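Local coordinates for acetyl-CoA acetyltransferase A (Ascaris suum, PDB 6BJA), which probably catalyses acetyl transfer between acetyl-CoA molecules, or the reverse thiolytic cleavage, as a coenzyme A-binding thiolase of lipid metabolism, at residues 27-31 against 205-209; 165-169 against 293-297; 179-184 against 327-331. All blocks are in the same frame, centred on the assembly; numbering follows the deposited sequence.

Overall arrangement
Contact 1 lies toward the surface on the far side of the chain's centre from contact 2, their centres about 34 Å apart, and both of its segments belong to the N-terminal thiolase domain. Contacts 2 and 3 join that domain to the C-terminal one. They are neighbours, about 14 Å between centres, and meet where A166, T169 and T296 pack on V328 and T329, so that helix 327-337, part of contact 3, also borders contact 2. Contact 3 is buried, and contact 2 partly so. Chemistry follows place: contact 1 is aliphatic, contact 2 combines a salt bridge with bridging waters, and contact 3 packs a tyrosine and leucines across two helices.

Contact 1. Residues 27-31 against 205-209; sequences TLTSL and VPVSV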
# COMPACT_ATOMS: atom_id res chain seq x y z
N THR A 27 -1.95 -15.48 20.08
CA THR A 27 -3.15 -15.37 20.87
C THR A 27 -3.61 -13.95 21.18
O THR A 27 -4.81 -13.70 21.28
CB THR A 27 -2.93 -16.13 22.18
OG1 THR A 27 -2.51 -17.48 21.88
CG2 THR A 27 -4.20 -16.16 23.03
N LEU A 28 -2.67 -13.01 21.28
CA LEU A 28 -3.03 -11.64 21.62
C LEU A 28 -3.14 -10.73 20.40
O LEU A 28 -3.26 -9.53 20.56
CB LEU A 28 -2.00 -11.04 22.59
CG LEU A 28 -1.87 -11.75 23.94
CD1 LEU A 28 -0.84 -11.03 24.77
CD2 LEU A 28 -3.22 -11.81 24.67
N THR A 29 -3.13 -11.28 19.19
CA THR A 29 -3.19 -10.43 17.99
C THR A 29 -4.37 -9.47 17.99
O THR A 29 -4.25 -8.33 17.57
CB THR A 29 -3.26 -11.28 16.71
OG1 THR A 29 -2.10 -12.10 16.61
CG2 THR A 29 -3.31 -10.41 15.47
N SER A 30 -5.52 -9.91 18.50
CA SER A 30 -6.71 -9.08 18.44
C SER A 30 -6.72 -7.97 19.49
O SER A 30 -7.61 -7.11 19.49
CB SER A 30 -7.94 -9.95 18.61
OG SER A 30 -8.01 -10.47 19.92
N LEU A 31 -5.71 -7.96 20.37
CA LEU A 31 -5.59 -6.94 21.39
C LEU A 31 -4.48 -5.96 21.07
O LEU A 31 -3.38 -6.34 20.69
CB LEU A 31 -5.34 -7.58 22.75
CG LEU A 31 -6.47 -8.50 23.25
CD1 LEU A 31 -6.13 -8.94 24.62
CD2 LEU A 31 -7.83 -7.80 23.24
N VAL A 205 -1.00 -11.89 35.28
CA VAL A 205 -2.44 -11.69 35.30
C VAL A 205 -2.99 -12.22 33.97
O VAL A 205 -2.46 -11.94 32.90
CB VAL A 205 -2.76 -10.21 35.55
CG1 VAL A 205 -2.04 -9.77 36.80
CG2 VAL A 205 -2.32 -9.37 34.43
N PRO A 206 -4.04 -13.05 34.04
CA PRO A 206 -4.51 -13.66 32.80
C PRO A 206 -5.21 -12.65 31.91
O PRO A 206 -5.81 -11.70 32.42
CB PRO A 206 -5.50 -14.72 33.29
CG PRO A 206 -6.00 -14.18 34.58
CD PRO A 206 -4.79 -13.54 35.22
N VAL A 207 -5.12 -12.87 30.60
CA VAL A 207 -5.69 -11.96 29.61
C VAL A 207 -6.81 -12.66 28.87
O VAL A 207 -6.61 -13.66 28.17
CB VAL A 207 -4.63 -11.46 28.59
CG1 VAL A 207 -5.29 -10.55 27.56
CG2 VAL A 207 -3.51 -10.77 29.32
N SER A 208 -8.01 -12.14 29.06
CA SER A 208 -9.18 -12.60 28.34
C SER A 208 -9.08 -12.17 26.88
O SER A 208 -8.75 -11.01 26.61
CB SER A 208 -10.44 -12.01 28.96
OG SER A 208 -10.56 -12.42 30.31
N VAL A 209 -9.36 -13.08 25.95
CA VAL A 209 -9.34 -12.72 24.53
C VAL A 209 -10.74 -12.83 23.93
O VAL A 209 -11.31 -13.92 23.90
CB VAL A 209 -8.36 -13.60 23.75
CG1 VAL A 209 -8.36 -13.22 22.28
CG2 VAL A 209 -6.95 -13.46 24.32
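L31 and V207 meet tip to tip, with CD1 of L31 only 3.5 Å from CG1 of V207, closer than usual for two carbons. Followed outward, V207 makes its contacts through CB and CG1. Its CB already lies 4.2 Å from L28 CD2, and CG1, placed anti to the backbone N (chi1 178°), faces both leucine methyls, lying 3.8 Å from CD2 of L28 as well as against L31. L28 crosses the valine at about a right angle, and its CD2 also comes within 4.1 Å of CG2 of V209. V209 packs on S30 and on T27, just before the turn: its CG1 rests 3.6 Å from S30 OG, and both of its methyls border the carbonyl oxygen of T27. A type I turn from L28 to L31, with L31 N bonded to L28 O, brings the ends of both leucines to V207. The contact joins the loop between strand 11-23 and helix 33-48 to a two-stranded antiparallel sheet, in which V207 pairs with L219. L28 and L31 also pack on L36 of helix 33-48, while V207 touches T19 and P20 of strand 11-23.

Contact 2. Residues 165-169 against 293-297; sequences CAEKT and IDFTV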
# COMPACT_ATOMS: atom_id res chain seq x y z
N CYS A 165 25.06 -5.76 15.14
CA CYS A 165 25.83 -5.02 16.12
C CYS A 165 26.31 -5.92 17.25
O CYS A 165 27.45 -5.83 17.70
CB CYS A 165 25.00 -3.88 16.70
SG CYS A 165 24.55 -2.57 15.48
N ALA A 166 25.43 -6.77 17.74
CA ALA A 166 25.78 -7.59 18.89
C ALA A 166 26.90 -8.59 18.58
O ALA A 166 27.60 -9.05 19.49
CB ALA A 166 24.54 -8.31 19.39
N GLU A 167 27.06 -8.94 17.31
CA GLU A 167 28.18 -9.79 16.90
C GLU A 167 29.52 -9.16 17.24
O GLU A 167 30.50 -9.87 17.50
CB GLU A 167 28.14 -10.10 15.40
CG GLU A 167 27.03 -11.03 14.93
CD GLU A 167 27.28 -12.51 15.23
OE1 GLU A 167 28.24 -12.84 15.97
OE2 GLU A 167 26.49 -13.32 14.72
N LYS A 168 29.60 -7.83 17.26
CA LYS A 168 30.84 -7.19 17.66
C LYS A 168 31.19 -7.55 19.11
O LYS A 168 32.36 -7.84 19.44
CB LYS A 168 30.76 -5.65 17.49
CG LYS A 168 32.01 -4.94 18.00
CD LYS A 168 31.98 -3.46 17.75
CE LYS A 168 33.28 -2.80 18.20
NZ LYS A 168 33.59 -2.97 19.64
N THR A 169 30.19 -7.58 19.97
CA THR A 169 30.39 -7.85 21.39
C THR A 169 30.76 -9.33 21.54
O THR A 169 31.61 -9.67 22.36
CB THR A 169 29.13 -7.49 22.20
OG1 THR A 169 28.86 -6.09 21.97
CG2 THR A 169 29.34 -7.77 23.69
N ILE A 293 26.97 0.64 18.29
CA ILE A 293 27.31 -0.74 17.95
C ILE A 293 27.60 -1.56 19.21
O ILE A 293 27.42 -2.78 19.20
CB ILE A 293 28.52 -0.77 16.97
CG1 ILE A 293 28.63 -2.17 16.34
CG2 ILE A 293 29.79 -0.37 17.67
CD1 ILE A 293 29.52 -2.20 15.10
N ASP A 294 28.03 -0.89 20.27
CA ASP A 294 28.43 -1.56 21.52
C ASP A 294 27.32 -1.61 22.57
O ASP A 294 27.59 -1.79 23.75
CB ASP A 294 29.64 -0.83 22.13
CG ASP A 294 30.91 -0.99 21.30
OD1 ASP A 294 31.19 -2.12 20.85
OD2 ASP A 294 31.64 0.03 21.10
N PHE A 295 26.08 -1.41 22.14
CA PHE A 295 24.95 -1.33 23.09
C PHE A 295 24.89 -2.50 24.07
O PHE A 295 24.49 -2.33 25.20
CB PHE A 295 23.62 -1.21 22.33
CG PHE A 295 23.13 -2.48 21.72
CD1 PHE A 295 23.77 -3.03 20.63
CD2 PHE A 295 22.02 -3.12 22.24
CE1 PHE A 295 23.33 -4.21 20.07
CE2 PHE A 295 21.57 -4.28 21.68
CZ PHE A 295 22.22 -4.84 20.60
N THR A 296 25.35 -3.67 23.63
CA THR A 296 25.28 -4.86 24.45
C THR A 296 26.10 -4.74 25.75
O THR A 296 25.78 -5.42 26.71
CB THR A 296 25.76 -6.09 23.64
OG1 THR A 296 24.93 -6.28 22.48
CG2 THR A 296 25.69 -7.37 24.46
N VAL A 297 27.16 -3.92 25.79
CA VAL A 297 27.95 -3.79 27.01
C VAL A 297 27.57 -2.60 27.89
O VAL A 297 28.13 -2.43 28.98
CB VAL A 297 29.47 -3.71 26.70
CG1 VAL A 297 29.88 -4.93 25.87
CG2 VAL A 297 29.85 -2.41 26.04
O HOH W 1 26.71 -4.68 21.05
O HOH W 2 30.90 -4.49 22.25
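Helix 162-172 packs here on the 3-10 segment that precedes helix 298-310, a junction of the N-terminal and C-terminal thiolase domains beside the coenzyme A pocket. The polar end of the contact is a salt bridge: K168 NZ gives a 2.8 Å hydrogen bond to OD1 of D294, meeting the syn lone pair. The lysine runs extended as far as CE and bends only at its last torsion (chi4 -60°), which turns NZ toward the carboxylate while CD passes 3.8 Å from CG2 of I293. A second part is aromatic: C165 CB touches F295 CE1 at 3.8 Å, approaching the edge of the ring near its plane, as does A166 N. T296 OG1 lies over one face of the same ring, offset toward the rim. F295 is about 4 Å, side chain to side chain, from C383, predicted to be a proton acceptor. T169 packs on T296, its OG1 3.5 Å from T296 CB, and its CG2 on V297. Its hydroxyl meets two waters: one donates to T169 OG1 and to I293 O and accepts from T296 N, while the other accepts from T169 OG1 and donates to D294 OD1 at 2.8 Å. D294 OD1 thus takes both a lysine and a water, while K168 also bridges to D172, so the ammonium is shared by two carboxylates, which probably stabilises its charge.

Contact 3. Residues 179-184 against 327-331; sequences QLDAYA and SVTGL
Y183 lays one side of its ring against S327, G330 and L331, and buries more surface than any other residue of the pair. The tyrosine's CG stands anti to the backbone N (chi1 -176°), which carries the ring out across the other helix. There CD1 borders S327 CB, and CD2 lies 3.7 Å from L331 CD2. The phenol OH reaches 3.5 Å from the CA of G330, where the absence of a side chain permits its close approach. The carbonyl oxygen of S327 sits over one ring face, offset toward the rim. The side chains of Y183 and L331 run alongside each other, pointing opposite ways, and the other leucine methyl, L331 CD1, turns to L180 CD1 at 3.8 Å and to the carbonyl oxygen of Q179. S327 OG hydrogen-bonds to N252 O and also lies 3.2 Å from L180 O, with the methyl of A184 close by. Helix 177-197 of the N-terminal thiolase domain and helix 327-337 of the C-terminal one cross here nearly perpendicularly, at 92° with 9.2 Å between the axes of the short segments. Beyond the first shell, Y183 OH hydrogen-bonds to E324, a bond that fixes the phenol's end. L180 and V328 both pack on V170 of helix 162-172, and A184 and S327 touch V351 of helix 350-353. A184 is about 5 Å, side chain to side chain, from Y188, a coenzyme A-binding residue.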
# COMPACT_ATOMS: atom_id res chain seq x y z
N GLN A 179 28.66 -21.41 23.34
CA GLN A 179 28.22 -20.70 24.55
C GLN A 179 26.89 -20.00 24.35
O GLN A 179 26.04 -20.03 25.24
CB GLN A 179 29.24 -19.68 25.01
CG GLN A 179 30.55 -20.28 25.51
CD GLN A 179 31.62 -19.25 25.57
OE1 GLN A 179 32.11 -18.79 24.54
NE2 GLN A 179 31.99 -18.84 26.79
N LEU A 180 26.70 -19.35 23.20
CA LEU A 180 25.44 -18.63 22.95
C LEU A 180 24.27 -19.62 22.93
O LEU A 180 23.20 -19.36 23.52
CB LEU A 180 25.49 -17.84 21.62
CG LEU A 180 25.99 -16.40 21.71
CD1 LEU A 180 27.30 -16.28 22.43
CD2 LEU A 180 26.09 -15.84 20.29
N ASP A 181 24.46 -20.76 22.28
CA ASP A 181 23.39 -21.76 22.18
C ASP A 181 23.12 -22.41 23.55
O ASP A 181 21.96 -22.60 23.91
CB ASP A 181 23.75 -22.85 21.16
CG ASP A 181 23.53 -22.41 19.72
OD1 ASP A 181 22.94 -21.30 19.50
OD2 ASP A 181 23.92 -23.18 18.82
N ALA A 182 24.18 -22.73 24.30
CA ALA A 182 23.98 -23.31 25.62
C ALA A 182 23.24 -22.33 26.53
O ALA A 182 22.39 -22.73 27.30
CB ALA A 182 25.30 -23.73 26.24
N TYR A 183 23.58 -21.05 26.43
CA TYR A 183 22.91 -20.02 27.21
C TYR A 183 21.43 -19.96 26.87
O TYR A 183 20.58 -19.88 27.77
CB TYR A 183 23.57 -18.66 26.96
CG TYR A 183 22.96 -17.58 27.83
CD1 TYR A 183 21.79 -16.95 27.44
CD2 TYR A 183 23.52 -17.23 29.04
CE1 TYR A 183 21.20 -16.00 28.25
CE2 TYR A 183 22.94 -16.26 29.86
CZ TYR A 183 21.77 -15.66 29.46
OH TYR A 183 21.20 -14.72 30.29
N ALA A 184 21.11 -20.02 25.58
CA ALA A 184 19.74 -19.93 25.14
C ALA A 184 18.95 -21.12 25.65
O ALA A 184 17.87 -20.97 26.21
CB ALA A 184 19.67 -19.87 23.60
N SER A 327 21.43 -13.86 23.58
CA SER A 327 22.16 -14.63 24.56
C SER A 327 23.45 -13.91 24.96
O SER A 327 23.87 -13.94 26.12
CB SER A 327 22.49 -16.02 24.02
OG SER A 327 21.33 -16.82 23.97
N VAL A 328 24.11 -13.27 24.01
CA VAL A 328 25.35 -12.58 24.33
C VAL A 328 25.12 -11.45 25.34
O VAL A 328 26.03 -11.13 26.10
CB VAL A 328 26.05 -12.02 23.05
CG1 VAL A 328 25.13 -11.09 22.24
CG2 VAL A 328 27.35 -11.30 23.41
N THR A 329 23.91 -10.87 25.39
CA THR A 329 23.64 -9.83 26.37
C THR A 329 23.84 -10.36 27.80
O THR A 329 24.45 -9.71 28.64
CB THR A 329 22.22 -9.31 26.22
OG1 THR A 329 21.93 -9.16 24.83
CG2 THR A 329 22.05 -7.97 26.94
N GLY A 330 23.30 -11.55 28.06
CA GLY A 330 23.45 -12.18 29.35
C GLY A 330 24.88 -12.59 29.65
O GLY A 330 25.41 -12.30 30.72
N LEU A 331 25.49 -13.26 28.69
CA LEU A 331 26.87 -13.72 28.86
C LEU A 331 27.85 -12.57 29.12
O LEU A 331 28.72 -12.66 29.98
CB LEU A 331 27.32 -14.50 27.64
CG LEU A 331 26.69 -15.88 27.52
CD1 LEU A 331 26.93 -16.46 26.16
CD2 LEU A 331 27.22 -16.84 28.61